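Local coordinates for protein D-mannonate dehydratase (Streptococcus suis, PDB 3BDK) that probably catalyses the manganese- or iron-dependent dehydration of D-mannonate to 2-dehydro-3-deoxy-D-gluconate in hexuronate breakdown, at residues 68-73 and 78-83; 84-89 and 108-113; 152-157 and 226-231; 232-237 and 259-264. One frame throughout, in Å; residues are numbered along the deposited sequence.

The four contacts are spread round a xylose isomerase-like TIM barrel whose pocket binds D-mannose and a manganese ion. Interactions 1 and 2 follow one another along the chain: strand 79-84 runs into the loop 84-89, and the two contacts touch where Ile-83 CD1 meets Val-113 CG2 at 3.6 Å. Interactions 3 and 4 adjoin in the same way, with Ile-227 CD1 lying 3.5 Å from Arg-232 NH1. Centre to centre, interactions 1 and 3 are about 38 Å apart, on opposite sides of the chain's centre. Interaction 2 holds Glu-84, which touches the sugar, whereas the Tyr-261 side chain of interaction 4 stays about 11 Å from the manganese ion.

Interaction 1 of 4, residues 68-73 and 78-83; sequences ELKKMV and LEITVI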
loop_
_atom_site.group_PDB
_atom_site.type_symbol
_atom_site.label_atom_id
_atom_site.label_comp_id
_atom_site.label_asym_id
_atom_site.label_seq_id
_atom_site.Cartn_x
_atom_site.Cartn_y
_atom_site.Cartn_z
ATOM N N GLU A 68 2.361 20.345 23.778
ATOM C CA GLU A 68 3.691 20.404 23.171
ATOM C C GLU A 68 3.921 19.323 22.095
ATOM O O GLU A 68 4.836 19.442 21.265
ATOM C CB GLU A 68 4.802 20.403 24.231
ATOM C CG GLU A 68 5.447 19.053 24.510
ATOM C CD GLU A 68 6.826 19.179 25.143
ATOM O OE1 GLU A 68 6.986 19.989 26.087
ATOM O OE2 GLU A 68 7.754 18.456 24.706
ATOM N N LEU A 69 3.093 18.278 22.111
ATOM C CA LEU A 69 3.129 17.251 21.069
ATOM C C LEU A 69 2.132 17.571 19.962
ATOM O O LEU A 69 2.373 17.257 18.800
ATOM C CB LEU A 69 2.885 15.848 21.651
ATOM C CG LEU A 69 3.842 15.312 22.736
ATOM C CD1 LEU A 69 3.635 13.809 22.932
ATOM C CD2 LEU A 69 5.331 15.631 22.470
ATOM N N LYS A 70 1.026 18.211 20.332
ATOM C CA LYS A 70 0.031 18.672 19.369
ATOM C C LYS A 70 0.594 19.794 18.499
ATOM O O LYS A 70 0.231 19.924 17.324
ATOM C CB LYS A 70 -1.210 19.175 20.101
ATOM C CG LYS A 70 -2.338 19.600 19.188
ATOM C CD LYS A 70 -3.161 20.707 19.814
ATOM C CE LYS A 70 -4.579 20.728 19.264
ATOM N NZ LYS A 70 -4.638 20.613 17.773
ATOM N N LYS A 71 1.469 20.610 19.091
ATOM C CA LYS A 71 2.114 21.703 18.368
ATOM C C LYS A 71 3.191 21.135 17.447
ATOM O O LYS A 71 3.369 21.611 16.318
ATOM C CB LYS A 71 2.703 22.740 19.334
ATOM C CG LYS A 71 2.896 24.139 18.731
ATOM C CD LYS A 71 3.109 25.193 19.828
ATOM C CE LYS A 71 3.890 26.413 19.325
ATOM N NZ LYS A 71 5.361 26.155 19.149
ATOM N N MET A 72 3.882 20.098 17.925
ATOM C CA MET A 72 4.924 19.436 17.149
ATOM C C MET A 72 4.348 18.768 15.906
ATOM O O MET A 72 5.053 18.597 14.912
ATOM C CB MET A 72 5.678 18.421 18.006
ATOM C CG MET A 72 7.164 18.326 17.669
ATOM S SD MET A 72 8.139 17.252 18.754
ATOM C CE MET A 72 8.107 18.172 20.297
ATOM N N VAL A 73 3.063 18.425 15.959
ATOM C CA VAL A 73 2.388 17.712 14.881
ATOM C C VAL A 73 1.613 18.644 13.963
ATOM O O VAL A 73 1.603 18.443 12.754
ATOM C CB VAL A 73 1.459 16.597 15.440
ATOM C CG1 VAL A 73 0.505 16.071 14.383
ATOM C CG2 VAL A 73 2.287 15.460 16.024
ATOM N N LEU A 78 -0.077 17.654 9.797
ATOM C CA LEU A 78 -0.900 16.570 10.322
ATOM C C LEU A 78 -1.599 16.946 11.627
ATOM O O LEU A 78 -1.345 18.014 12.201
ATOM C CB LEU A 78 -0.057 15.302 10.524
ATOM C CG LEU A 78 0.474 14.557 9.293
ATOM C CD1 LEU A 78 1.165 13.293 9.752
ATOM C CD2 LEU A 78 -0.621 14.248 8.274
ATOM N N GLU A 79 -2.437 16.021 12.098
ATOM C CA GLU A 79 -3.429 16.263 13.142
ATOM C C GLU A 79 -3.574 15.050 14.078
ATOM O O GLU A 79 -3.525 13.901 13.622
ATOM C CB GLU A 79 -4.775 16.567 12.463
ATOM C CG GLU A 79 -6.008 16.245 13.280
ATOM C CD GLU A 79 -7.302 16.548 12.547
ATOM O OE1 GLU A 79 -8.049 17.438 13.016
ATOM O OE2 GLU A 79 -7.576 15.904 11.507
ATOM N N ILE A 80 -3.770 15.299 15.375
ATOM C CA ILE A 80 -4.143 14.224 16.310
ATOM C C ILE A 80 -5.625 13.866 16.207
ATOM O O ILE A 80 -6.489 14.715 16.413
ATOM C CB ILE A 80 -3.870 14.587 17.756
ATOM C CG1 ILE A 80 -2.532 15.333 17.886
ATOM C CG2 ILE A 80 -3.945 13.325 18.604
ATOM C CD1 ILE A 80 -1.387 14.528 18.512
ATOM N N THR A 81 -5.909 12.605 15.901
ATOM C CA THR A 81 -7.280 12.131 15.725
ATOM C C THR A 81 -7.722 11.233 16.892
ATOM O O THR A 81 -8.925 11.035 17.112
ATOM C CB THR A 81 -7.423 11.366 14.386
ATOM O OG1 THR A 81 -8.768 10.892 14.216
ATOM C CG2 THR A 81 -6.453 10.189 14.328
ATOM N N VAL A 82 -6.729 10.705 17.621
ATOM C CA VAL A 82 -6.891 9.677 18.650
ATOM C C VAL A 82 -5.621 9.639 19.479
ATOM O O VAL A 82 -4.533 9.850 18.955
ATOM C CB VAL A 82 -7.042 8.258 18.033
ATOM C CG1 VAL A 82 -7.036 7.184 19.125
ATOM C CG2 VAL A 82 -8.296 8.139 17.164
ATOM N N ILE A 83 -5.751 9.360 20.768
ATOM C CA ILE A 83 -4.581 9.158 21.612
ATOM C C ILE A 83 -4.432 7.682 21.931
ATOM O O ILE A 83 -5.349 7.063 22.465
ATOM C CB ILE A 83 -4.651 10.011 22.901
ATOM C CG1 ILE A 83 -4.343 11.471 22.551
ATOM C CG2 ILE A 83 -3.684 9.486 23.984
ATOM C CD1 ILE A 83 -4.302 12.400 23.718
#
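Val-73, near the end of helix 63-74, makes the main van der Waals contact by laying CG1 against the backbone where strand 79-84 begins. With CG1 anti to the backbone N (chi1 166°), this branch reaches the peptide between Leu-78 and Glu-79: Val-73 CG1 is 3.5 Å from Leu-78 O and 3.7 Å from Glu-79 N. The same methyl also makes an apolar contact with Leu-78 CB at 4.0 Å. One helical turn earlier the packing is looser, Lys-70 CG and Ile-80 CG1 being 4.5 Å apart; there the aliphatic start of the lysine, rather than its charged end, faces the isoleucine.

The helix and the strand are the second half of a beta-alpha-beta unit, strand 47-50, helix 63-74, strand 79-84, of the kind from which TIM barrels are built. Both Val-73 and Ile-80 touch Ile-48 of the neighbouring parallel strand, so their side chains fill the layer between helix and barrel wall.

The backbone supplies the polar part of the contact. Leu-78 N gives a weak hydrogen bond to Val-73 O, 3.5 Å long and bent to 144°, across the tight connection from helix to strand. Val-73 O also lies 3.0 Å from Leu-78 O, two acceptors side by side without a bond, which is probably slightly unfavourable.

Charge probably contributes little directly across the contact. Lys-70 NZ and Glu-79 OE1 remain 6.7 Å apart, and each side chain has its salt bridge elsewhere: Lys-70 with Glu-74 on its own helix, Glu-79 with Lys-22.

Interaction 2 of 4, residues 84-89 and 108-113; sequences ESIPVH and TSIRNV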
loop_
_atom_site.group_PDB
_atom_site.type_symbol
_atom_site.label_atom_id
_atom_site.label_comp_id
_atom_site.label_asym_id
_atom_site.label_seq_id
_atom_site.Cartn_x
_atom_site.Cartn_y
_atom_site.Cartn_z
ATOM N N GLU A 84 -3.291 7.104 21.574
ATOM C CA GLU A 84 -3.108 5.697 21.828
ATOM C C GLU A 84 -2.546 5.537 23.199
ATOM O O GLU A 84 -1.324 5.489 23.416
ATOM C CB GLU A 84 -2.234 4.987 20.815
ATOM C CG GLU A 84 -2.310 3.474 20.986
ATOM C CD GLU A 84 -3.305 2.798 20.051
ATOM O OE1 GLU A 84 -3.962 3.489 19.244
ATOM O OE2 GLU A 84 -3.407 1.556 20.098
ATOM N N SER A 85 -3.494 5.499 24.122
ATOM C CA SER A 85 -3.320 4.952 25.437
ATOM C C SER A 85 -2.909 5.991 26.456
ATOM O O SER A 85 -1.781 6.483 26.457
ATOM C CB SER A 85 -2.369 3.749 25.429
ATOM O OG SER A 85 -2.743 2.811 26.416
ATOM N N ILE A 86 -3.890 6.349 27.278
ATOM C CA ILE A 86 -3.653 6.649 28.678
ATOM C C ILE A 86 -3.803 5.300 29.414
ATOM O O ILE A 86 -4.909 4.766 29.530
ATOM C CB ILE A 86 -4.661 7.671 29.237
ATOM C CG1 ILE A 86 -4.839 8.853 28.276
ATOM C CG2 ILE A 86 -4.215 8.141 30.617
ATOM C CD1 ILE A 86 -5.975 9.798 28.663
ATOM N N PRO A 87 -2.677 4.723 29.860
ATOM C CA PRO A 87 -2.645 3.435 30.567
ATOM C C PRO A 87 -3.227 3.424 31.986
ATOM O O PRO A 87 -2.687 4.056 32.894
ATOM C CB PRO A 87 -1.148 3.089 30.609
ATOM C CG PRO A 87 -0.450 4.417 30.536
ATOM C CD PRO A 87 -1.324 5.279 29.657
ATOM N N VAL A 88 -4.316 2.682 32.155
ATOM C CA VAL A 88 -4.859 2.326 33.461
ATOM C C VAL A 88 -3.809 1.616 34.336
ATOM O O VAL A 88 -3.145 0.679 33.865
ATOM C CB VAL A 88 -6.054 1.415 33.260
ATOM C CG1 VAL A 88 -6.729 1.177 34.550
ATOM C CG2 VAL A 88 -7.021 2.042 32.270
ATOM N N HIS A 89 -3.648 2.086 35.582
ATOM C CA HIS A 89 -2.665 1.548 36.546
ATOM C C HIS A 89 -3.057 0.130 36.991
ATOM O O HIS A 89 -4.246 -0.199 37.065
ATOM C CB HIS A 89 -2.535 2.488 37.785
ATOM C CG HIS A 89 -1.329 2.212 38.647
ATOM N ND1 HIS A 89 -1.276 1.176 39.558
ATOM C CD2 HIS A 89 -0.122 2.830 38.720
ATOM C CE1 HIS A 89 -0.089 1.160 40.144
ATOM N NE2 HIS A 89 0.631 2.154 39.652
ATOM N N THR A 108 -8.422 13.845 35.122
ATOM C CA THR A 108 -7.959 15.076 34.466
ATOM C C THR A 108 -7.318 14.849 33.089
ATOM O O THR A 108 -7.472 15.671 32.176
ATOM C CB THR A 108 -7.013 15.914 35.359
ATOM O OG1 THR A 108 -6.143 15.047 36.095
ATOM C CG2 THR A 108 -7.822 16.784 36.325
ATOM N N SER A 109 -6.602 13.736 32.944
ATOM C CA SER A 109 -6.111 13.319 31.632
ATOM C C SER A 109 -7.223 13.427 30.601
ATOM O O SER A 109 -7.007 13.953 29.504
ATOM C CB SER A 109 -5.583 11.900 31.676
ATOM O OG SER A 109 -4.445 11.836 32.506
ATOM N N ILE A 110 -8.417 12.966 30.966
ATOM C CA ILE A 110 -9.536 13.000 30.039
ATOM C C ILE A 110 -9.907 14.442 29.754
ATOM O O ILE A 110 -10.280 14.765 28.631
ATOM C CB ILE A 110 -10.810 12.274 30.553
ATOM C CG1 ILE A 110 -10.488 11.006 31.363
ATOM C CG2 ILE A 110 -11.764 11.999 29.391
ATOM C CD1 ILE A 110 -9.948 9.842 30.568
ATOM N N ARG A 111 -9.821 15.297 30.773
ATOM C CA ARG A 111 -10.228 16.699 30.624
ATOM C C ARG A 111 -9.179 17.510 29.850
ATOM O O ARG A 111 -9.504 18.145 28.848
ATOM C CB ARG A 111 -10.568 17.338 31.985
ATOM C CG ARG A 111 -12.039 17.150 32.442
ATOM C CD ARG A 111 -12.326 17.833 33.818
ATOM N NE ARG A 111 -11.475 17.303 34.890
ATOM C CZ ARG A 111 -11.895 16.497 35.863
ATOM N NH1 ARG A 111 -11.028 16.064 36.775
ATOM N NH2 ARG A 111 -13.177 16.132 35.934
ATOM N N ASN A 112 -7.930 17.460 30.306
ATOM C CA ASN A 112 -6.798 18.008 29.562
ATOM C C ASN A 112 -6.763 17.634 28.059
ATOM O O ASN A 112 -6.444 18.474 27.207
ATOM C CB ASN A 112 -5.489 17.620 30.259
ATOM C CG ASN A 112 -5.231 18.456 31.497
ATOM O OD1 ASN A 112 -5.899 19.462 31.713
ATOM N ND2 ASN A 112 -4.268 18.052 32.309
ATOM N N VAL A 113 -7.107 16.382 27.748
ATOM C CA VAL A 113 -7.159 15.877 26.369
ATOM C C VAL A 113 -8.365 16.437 25.593
ATOM O O VAL A 113 -8.243 16.789 24.414
ATOM C CB VAL A 113 -7.107 14.319 26.344
ATOM C CG1 VAL A 113 -7.604 13.737 25.021
ATOM C CG2 VAL A 113 -5.691 13.829 26.679
#
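Ile-86 reaches across to Ser-109 and Ile-110, and its side chain carries the whole contact. Its CB projects toward helix 99-114 and splits into two branches that serve different atoms. The short branch, CG2, stands anti to the backbone N and faces the serine, 4.1 Å from Ser-109 CB and 4.2 Å from Ser-109 OG. The longer branch leaves through CG1 and runs on extended (chi2 171°), which carries CD1 out to the helix surface. There Ile-86 CD1 rests 3.7 Å from Ser-109 CB and then touches the tip of the next residue, with Ile-110 CD1 at 4.4 Å.

The loop 84-89 leaves the C-terminal end of strand 79-84, the end of a TIM barrel that carries the active site. Glu-84, at its start, touches the bound D-mannose and forms a salt bridge with Arg-328, while Ile-86, two residues on, turns away to the outer layer and keeps its side chain about 10 Å from the sugar. Val-121 of strand 120-123 and Trp-61 also pack against Ile-86, so the isoleucine sits buried between barrel wall and helix.

Ser-109 meets Ile-86 chiefly through CB; its OG is hydrogen-bonded to Asn-105 O, one turn back, and weakly to Trp-61 N. The backbone of the loop is tied to this helix too, through a hydrogen bond between Ile-86 O and Tyr-106 OH.

Interaction 3 of 4, residues 152-157 and 226-231; sequences SDLAGV and GIFGLP
Phe-228 and Val-157 make the tighter of two apolar contacts between surface loops. Val-157 CG2 comes to the edge of the phenyl ring, near its plane, 3.4 Å from Phe-228 CE1 and 3.6 Å from Phe-228 CZ. A chi1 of -60° sets this methyl between the valine's own backbone N and carbonyl carbon and aims it at the ring. The second contact is with Leu-154, whose branch point CG lies 4.1 Å from Phe-228 CZ. Both side chains thus meet the far end of the ring, where CE1 and CZ lie.

Backbone oxygens add contacts of another kind. Val-157 O is 3.6 Å from Phe-228 CE1, and Leu-154 O approaches the same carbon obliquely at 3.8 Å.

Phe-228 sits in a type I' beta turn running from Ile-227 to Leu-230, closed by a hydrogen bond of 2.7 Å from Leu-230 N to Ile-227 O. Phe-228 and Gly-229 occupy its two central positions with positive phi. Outside the turn, Arg-186 NE is hydrogen-bonded to Phe-228 O. The contact joins the long loop after strand 215-218 of the barrel to the loop after strand 145-150 of the antiparallel sheet.

No hydrogen bond crosses between the segments, so the contact is largely dispersive and the grip is probably modest.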
loop_
_atom_site.group_PDB
_atom_site.type_symbol
_atom_site.label_atom_id
_atom_site.label_comp_id
_atom_site.label_asym_id
_atom_site.label_seq_id
_atom_site.Cartn_x
_atom_site.Cartn_y
_atom_site.Cartn_z
ATOM N N SER A 152 2.944 -23.472 21.925
ATOM C CA SER A 152 3.789 -24.543 22.427
ATOM C C SER A 152 5.157 -24.047 22.868
ATOM O O SER A 152 5.802 -24.671 23.699
ATOM C CB SER A 152 3.906 -25.678 21.414
ATOM O OG SER A 152 2.627 -26.246 21.179
ATOM N N ASP A 153 5.580 -22.906 22.352
ATOM C CA ASP A 153 6.888 -22.389 22.688
ATOM C C ASP A 153 6.830 -21.591 23.982
ATOM O O ASP A 153 7.853 -21.375 24.644
ATOM C CB ASP A 153 7.449 -21.555 21.527
ATOM C CG ASP A 153 7.656 -22.385 20.244
ATOM O OD1 ASP A 153 6.830 -23.288 19.934
ATOM O OD2 ASP A 153 8.651 -22.125 19.534
ATOM N N LEU A 154 5.632 -21.156 24.347
ATOM C CA LEU A 154 5.432 -20.484 25.623
ATOM C C LEU A 154 4.897 -21.406 26.722
ATOM O O LEU A 154 4.544 -20.946 27.801
ATOM C CB LEU A 154 4.563 -19.237 25.445
ATOM C CG LEU A 154 5.282 -17.877 25.546
ATOM C CD1 LEU A 154 6.806 -17.952 25.266
ATOM C CD2 LEU A 154 4.611 -16.801 24.691
ATOM N N ALA A 155 4.858 -22.705 26.443
ATOM C CA ALA A 155 4.478 -23.704 27.425
ATOM C C ALA A 155 5.505 -23.805 28.560
ATOM O O ALA A 155 5.145 -23.714 29.743
ATOM C CB ALA A 155 4.277 -25.057 26.758
ATOM N N GLY A 156 6.776 -23.979 28.200
ATOM C CA GLY A 156 7.848 -24.024 29.187
ATOM C C GLY A 156 7.913 -22.859 30.180
ATOM O O GLY A 156 8.116 -23.079 31.384
ATOM N N VAL A 157 7.708 -21.632 29.681
ATOM C CA VAL A 157 8.023 -20.386 30.408
ATOM C C VAL A 157 7.183 -20.008 31.644
ATOM O O VAL A 157 5.952 -20.098 31.654
ATOM C CB VAL A 157 8.073 -19.160 29.468
ATOM C CG1 VAL A 157 9.134 -19.353 28.400
ATOM C CG2 VAL A 157 6.744 -18.925 28.832
ATOM N N GLY A 226 -6.748 -16.510 28.184
ATOM C CA GLY A 226 -5.868 -16.593 29.346
ATOM C C GLY A 226 -4.500 -17.098 28.957
ATOM O O GLY A 226 -4.388 -18.117 28.281
ATOM N N ILE A 227 -3.461 -16.366 29.340
ATOM C CA ILE A 227 -2.089 -16.884 29.301
ATOM C C ILE A 227 -1.583 -16.997 30.719
ATOM O O ILE A 227 -1.994 -16.223 31.584
ATOM C CB ILE A 227 -1.105 -15.967 28.545
ATOM C CG1 ILE A 227 -1.152 -14.536 29.117
ATOM C CG2 ILE A 227 -1.343 -16.055 27.038
ATOM C CD1 ILE A 227 -0.542 -13.397 28.223
ATOM N N PHE A 228 -0.694 -17.958 30.960
ATOM C CA PHE A 228 0.019 -18.020 32.224
ATOM C C PHE A 228 -0.953 -17.947 33.410
ATOM O O PHE A 228 -0.653 -17.315 34.445
ATOM C CB PHE A 228 0.988 -16.836 32.314
ATOM C CG PHE A 228 2.008 -16.793 31.223
ATOM C CD1 PHE A 228 2.723 -17.939 30.870
ATOM C CD2 PHE A 228 2.308 -15.592 30.600
ATOM C CE1 PHE A 228 3.690 -17.898 29.899
ATOM C CE2 PHE A 228 3.276 -15.525 29.631
ATOM C CZ PHE A 228 3.969 -16.669 29.265
ATOM N N GLY A 229 -2.127 -18.549 33.242
ATOM C CA GLY A 229 -3.157 -18.530 34.282
ATOM C C GLY A 229 -3.677 -17.165 34.697
ATOM O O GLY A 229 -4.423 -17.065 35.670
ATOM N N LEU A 230 -3.299 -16.118 33.967
ATOM C CA LEU A 230 -3.847 -14.783 34.194
ATOM C C LEU A 230 -5.193 -14.622 33.513
ATOM O O LEU A 230 -5.400 -15.181 32.449
ATOM C CB LEU A 230 -2.942 -13.727 33.610
ATOM C CG LEU A 230 -1.557 -13.482 34.140
ATOM C CD1 LEU A 230 -0.842 -12.552 33.132
ATOM C CD2 LEU A 230 -1.666 -12.876 35.522
ATOM N N PRO A 231 -6.109 -13.833 34.103
ATOM C CA PRO A 231 -7.428 -13.687 33.501
ATOM C C PRO A 231 -7.477 -12.628 32.370
ATOM O O PRO A 231 -6.680 -11.678 32.382
ATOM C CB PRO A 231 -8.284 -13.267 34.696
ATOM C CG PRO A 231 -7.382 -12.437 35.484
ATOM C CD PRO A 231 -6.007 -13.054 35.352
#

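Interaction 4 of 4, residues 232-237 and 259-264; sequences RIITGQ and GSYASD
Tyr-261 sets its ring against the backbone of Thr-235 and Gly-236, joining the short helix 258-262, which follows barrel strand 252-257, to the loop leading into helix 237-245 of the TIM barrel. The ring is met at its edge: Thr-235 C lies in the ring plane, 3.8 Å from Tyr-261 CE2. Gly-236 N comes within 3.7 Å of the same CE2, from an oblique direction, and Thr-235 O is 3.9 Å from Tyr-261 CD2. At the far end of the side chain the phenol oxygen touches a methyl, with Tyr-261 OH 3.6 Å from Ile-234 CG2. That methyl stands anti to the isoleucine N, while the CG1 branch leads elsewhere, so a single branch makes the contact.

Ile-234 is the centre of an inverse gamma turn, and Gly-236, two residues on, is nearly fully extended at the N-cap position of helix 237-245. Asp-221 OD1 accepts a hydrogen bond from Ile-234 N and so anchors the turn.

One layer further out, Asn-267 ND2 is hydrogen-bonded to both Thr-235 O and Tyr-261 O, tying the two segments through a shared side chain. Pro-220 and Val-269 pack on the tyrosine as well. Pro-220 lies between His-219, a manganese ligand, and Asp-221.

Beyond the ring, Ser-263 OG donates a 2.6 Å hydrogen bond to Gly-259 O, with the donor tilted 20° from the carbonyl plane.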
loop_
_atom_site.group_PDB
_atom_site.type_symbol
_atom_site.label_atom_id
_atom_site.label_comp_id
_atom_site.label_asym_id
_atom_site.label_seq_id
_atom_site.Cartn_x
_atom_site.Cartn_y
_atom_site.Cartn_z
ATOM N N ARG A 232 -8.378 -12.820 31.397
ATOM C CA ARG A 232 -8.620 -11.851 30.333
ATOM C C ARG A 232 -10.100 -11.802 30.093
ATOM O O ARG A 232 -10.752 -12.841 30.109
ATOM C CB ARG A 232 -7.941 -12.259 29.035
ATOM C CG ARG A 232 -6.533 -11.724 28.836
ATOM C CD ARG A 232 -5.465 -12.555 29.564
ATOM N NE ARG A 232 -4.132 -12.024 29.284
ATOM C CZ ARG A 232 -3.447 -11.189 30.073
ATOM N NH1 ARG A 232 -2.239 -10.762 29.698
ATOM N NH2 ARG A 232 -3.939 -10.781 31.239
ATOM N N ILE A 233 -10.647 -10.607 29.871
ATOM C CA ILE A 233 -12.089 -10.483 29.681
ATOM C C ILE A 233 -12.511 -9.833 28.361
ATOM O O ILE A 233 -13.631 -10.064 27.866
ATOM C CB ILE A 233 -12.811 -9.816 30.899
ATOM C CG1 ILE A 233 -12.203 -8.440 31.241
ATOM C CG2 ILE A 233 -12.829 -10.765 32.098
ATOM C CD1 ILE A 233 -12.967 -7.687 32.326
ATOM N N ILE A 234 -11.639 -9.032 27.773
ATOM C CA ILE A 234 -12.010 -8.400 26.527
ATOM C C ILE A 234 -11.519 -9.289 25.407
ATOM O O ILE A 234 -10.476 -9.060 24.801
ATOM C CB ILE A 234 -11.556 -6.916 26.449
ATOM C CG1 ILE A 234 -11.798 -6.230 27.804
ATOM C CG2 ILE A 234 -12.363 -6.176 25.406
ATOM C CD1 ILE A 234 -13.289 -6.248 28.266
ATOM N N THR A 235 -12.310 -10.313 25.141
ATOM C CA THR A 235 -11.840 -11.467 24.405
ATOM C C THR A 235 -12.732 -11.881 23.210
ATOM O O THR A 235 -12.286 -12.660 22.373
ATOM C CB THR A 235 -11.621 -12.686 25.399
ATOM O OG1 THR A 235 -12.852 -13.034 26.035
ATOM C CG2 THR A 235 -10.590 -12.371 26.483
ATOM N N GLY A 236 -13.968 -11.360 23.128
ATOM C CA GLY A 236 -14.933 -11.759 22.088
ATOM C C GLY A 236 -16.308 -11.081 22.095
ATOM O O GLY A 236 -16.555 -10.129 22.846
ATOM N N GLN A 237 -17.217 -11.589 21.258
ATOM C CA GLN A 237 -18.551 -10.996 21.062
ATOM C C GLN A 237 -19.319 -10.751 22.353
ATOM O O GLN A 237 -19.877 -9.674 22.531
ATOM C CB GLN A 237 -19.402 -11.848 20.110
ATOM C CG GLN A 237 -20.843 -11.333 19.873
ATOM C CD GLN A 237 -20.922 -9.868 19.408
ATOM O OE1 GLN A 237 -20.035 -9.365 18.714
ATOM N NE2 GLN A 237 -21.995 -9.186 19.793
ATOM N N GLY A 259 -7.353 -7.735 14.260
ATOM C CA GLY A 259 -6.216 -8.627 14.390
ATOM C C GLY A 259 -6.170 -9.325 15.732
ATOM O O GLY A 259 -5.895 -10.537 15.814
ATOM N N SER A 260 -6.418 -8.560 16.796
ATOM C CA SER A 260 -6.382 -9.100 18.156
ATOM C C SER A 260 -7.485 -10.104 18.305
ATOM O O SER A 260 -7.247 -11.217 18.750
ATOM C CB SER A 260 -6.531 -8.000 19.208
ATOM O OG SER A 260 -5.268 -7.389 19.481
ATOM N N TYR A 261 -8.687 -9.718 17.893
ATOM C CA TYR A 261 -9.823 -10.615 17.915
ATOM C C TYR A 261 -9.685 -11.846 17.019
ATOM O O TYR A 261 -10.125 -12.924 17.412
ATOM C CB TYR A 261 -11.112 -9.876 17.592
ATOM C CG TYR A 261 -11.620 -9.014 18.722
ATOM C CD1 TYR A 261 -11.920 -7.667 18.518
ATOM C CD2 TYR A 261 -11.826 -9.548 19.988
ATOM C CE1 TYR A 261 -12.398 -6.880 19.550
ATOM C CE2 TYR A 261 -12.292 -8.770 21.022
ATOM C CZ TYR A 261 -12.572 -7.436 20.805
ATOM O OH TYR A 261 -13.027 -6.658 21.857
ATOM N N ALA A 262 -9.094 -11.720 15.830
ATOM C CA ALA A 262 -9.036 -12.897 14.930
ATOM C C ALA A 262 -7.959 -13.895 15.305
ATOM O O ALA A 262 -7.882 -14.978 14.739
ATOM C CB ALA A 262 -8.873 -12.490 13.472
ATOM N N SER A 263 -7.128 -13.508 16.258
ATOM C CA SER A 263 -6.049 -14.365 16.774
ATOM C C SER A 263 -6.632 -15.572 17.451
ATOM O O SER A 263 -5.993 -16.595 17.523
ATOM C CB SER A 263 -5.162 -13.580 17.727
ATOM O OG SER A 263 -4.593 -12.491 17.012
ATOM N N ASP A 264 -7.872 -15.442 17.916
ATOM C CA ASP A 264 -8.652 -16.593 18.313
ATOM C C ASP A 264 -9.665 -17.016 17.231
ATOM O O ASP A 264 -10.690 -16.368 17.059
ATOM C CB ASP A 264 -9.390 -16.323 19.629
ATOM C CG ASP A 264 -9.911 -17.602 20.275
ATOM O OD1 ASP A 264 -10.558 -18.416 19.582
ATOM O OD2 ASP A 264 -9.648 -17.804 21.480
#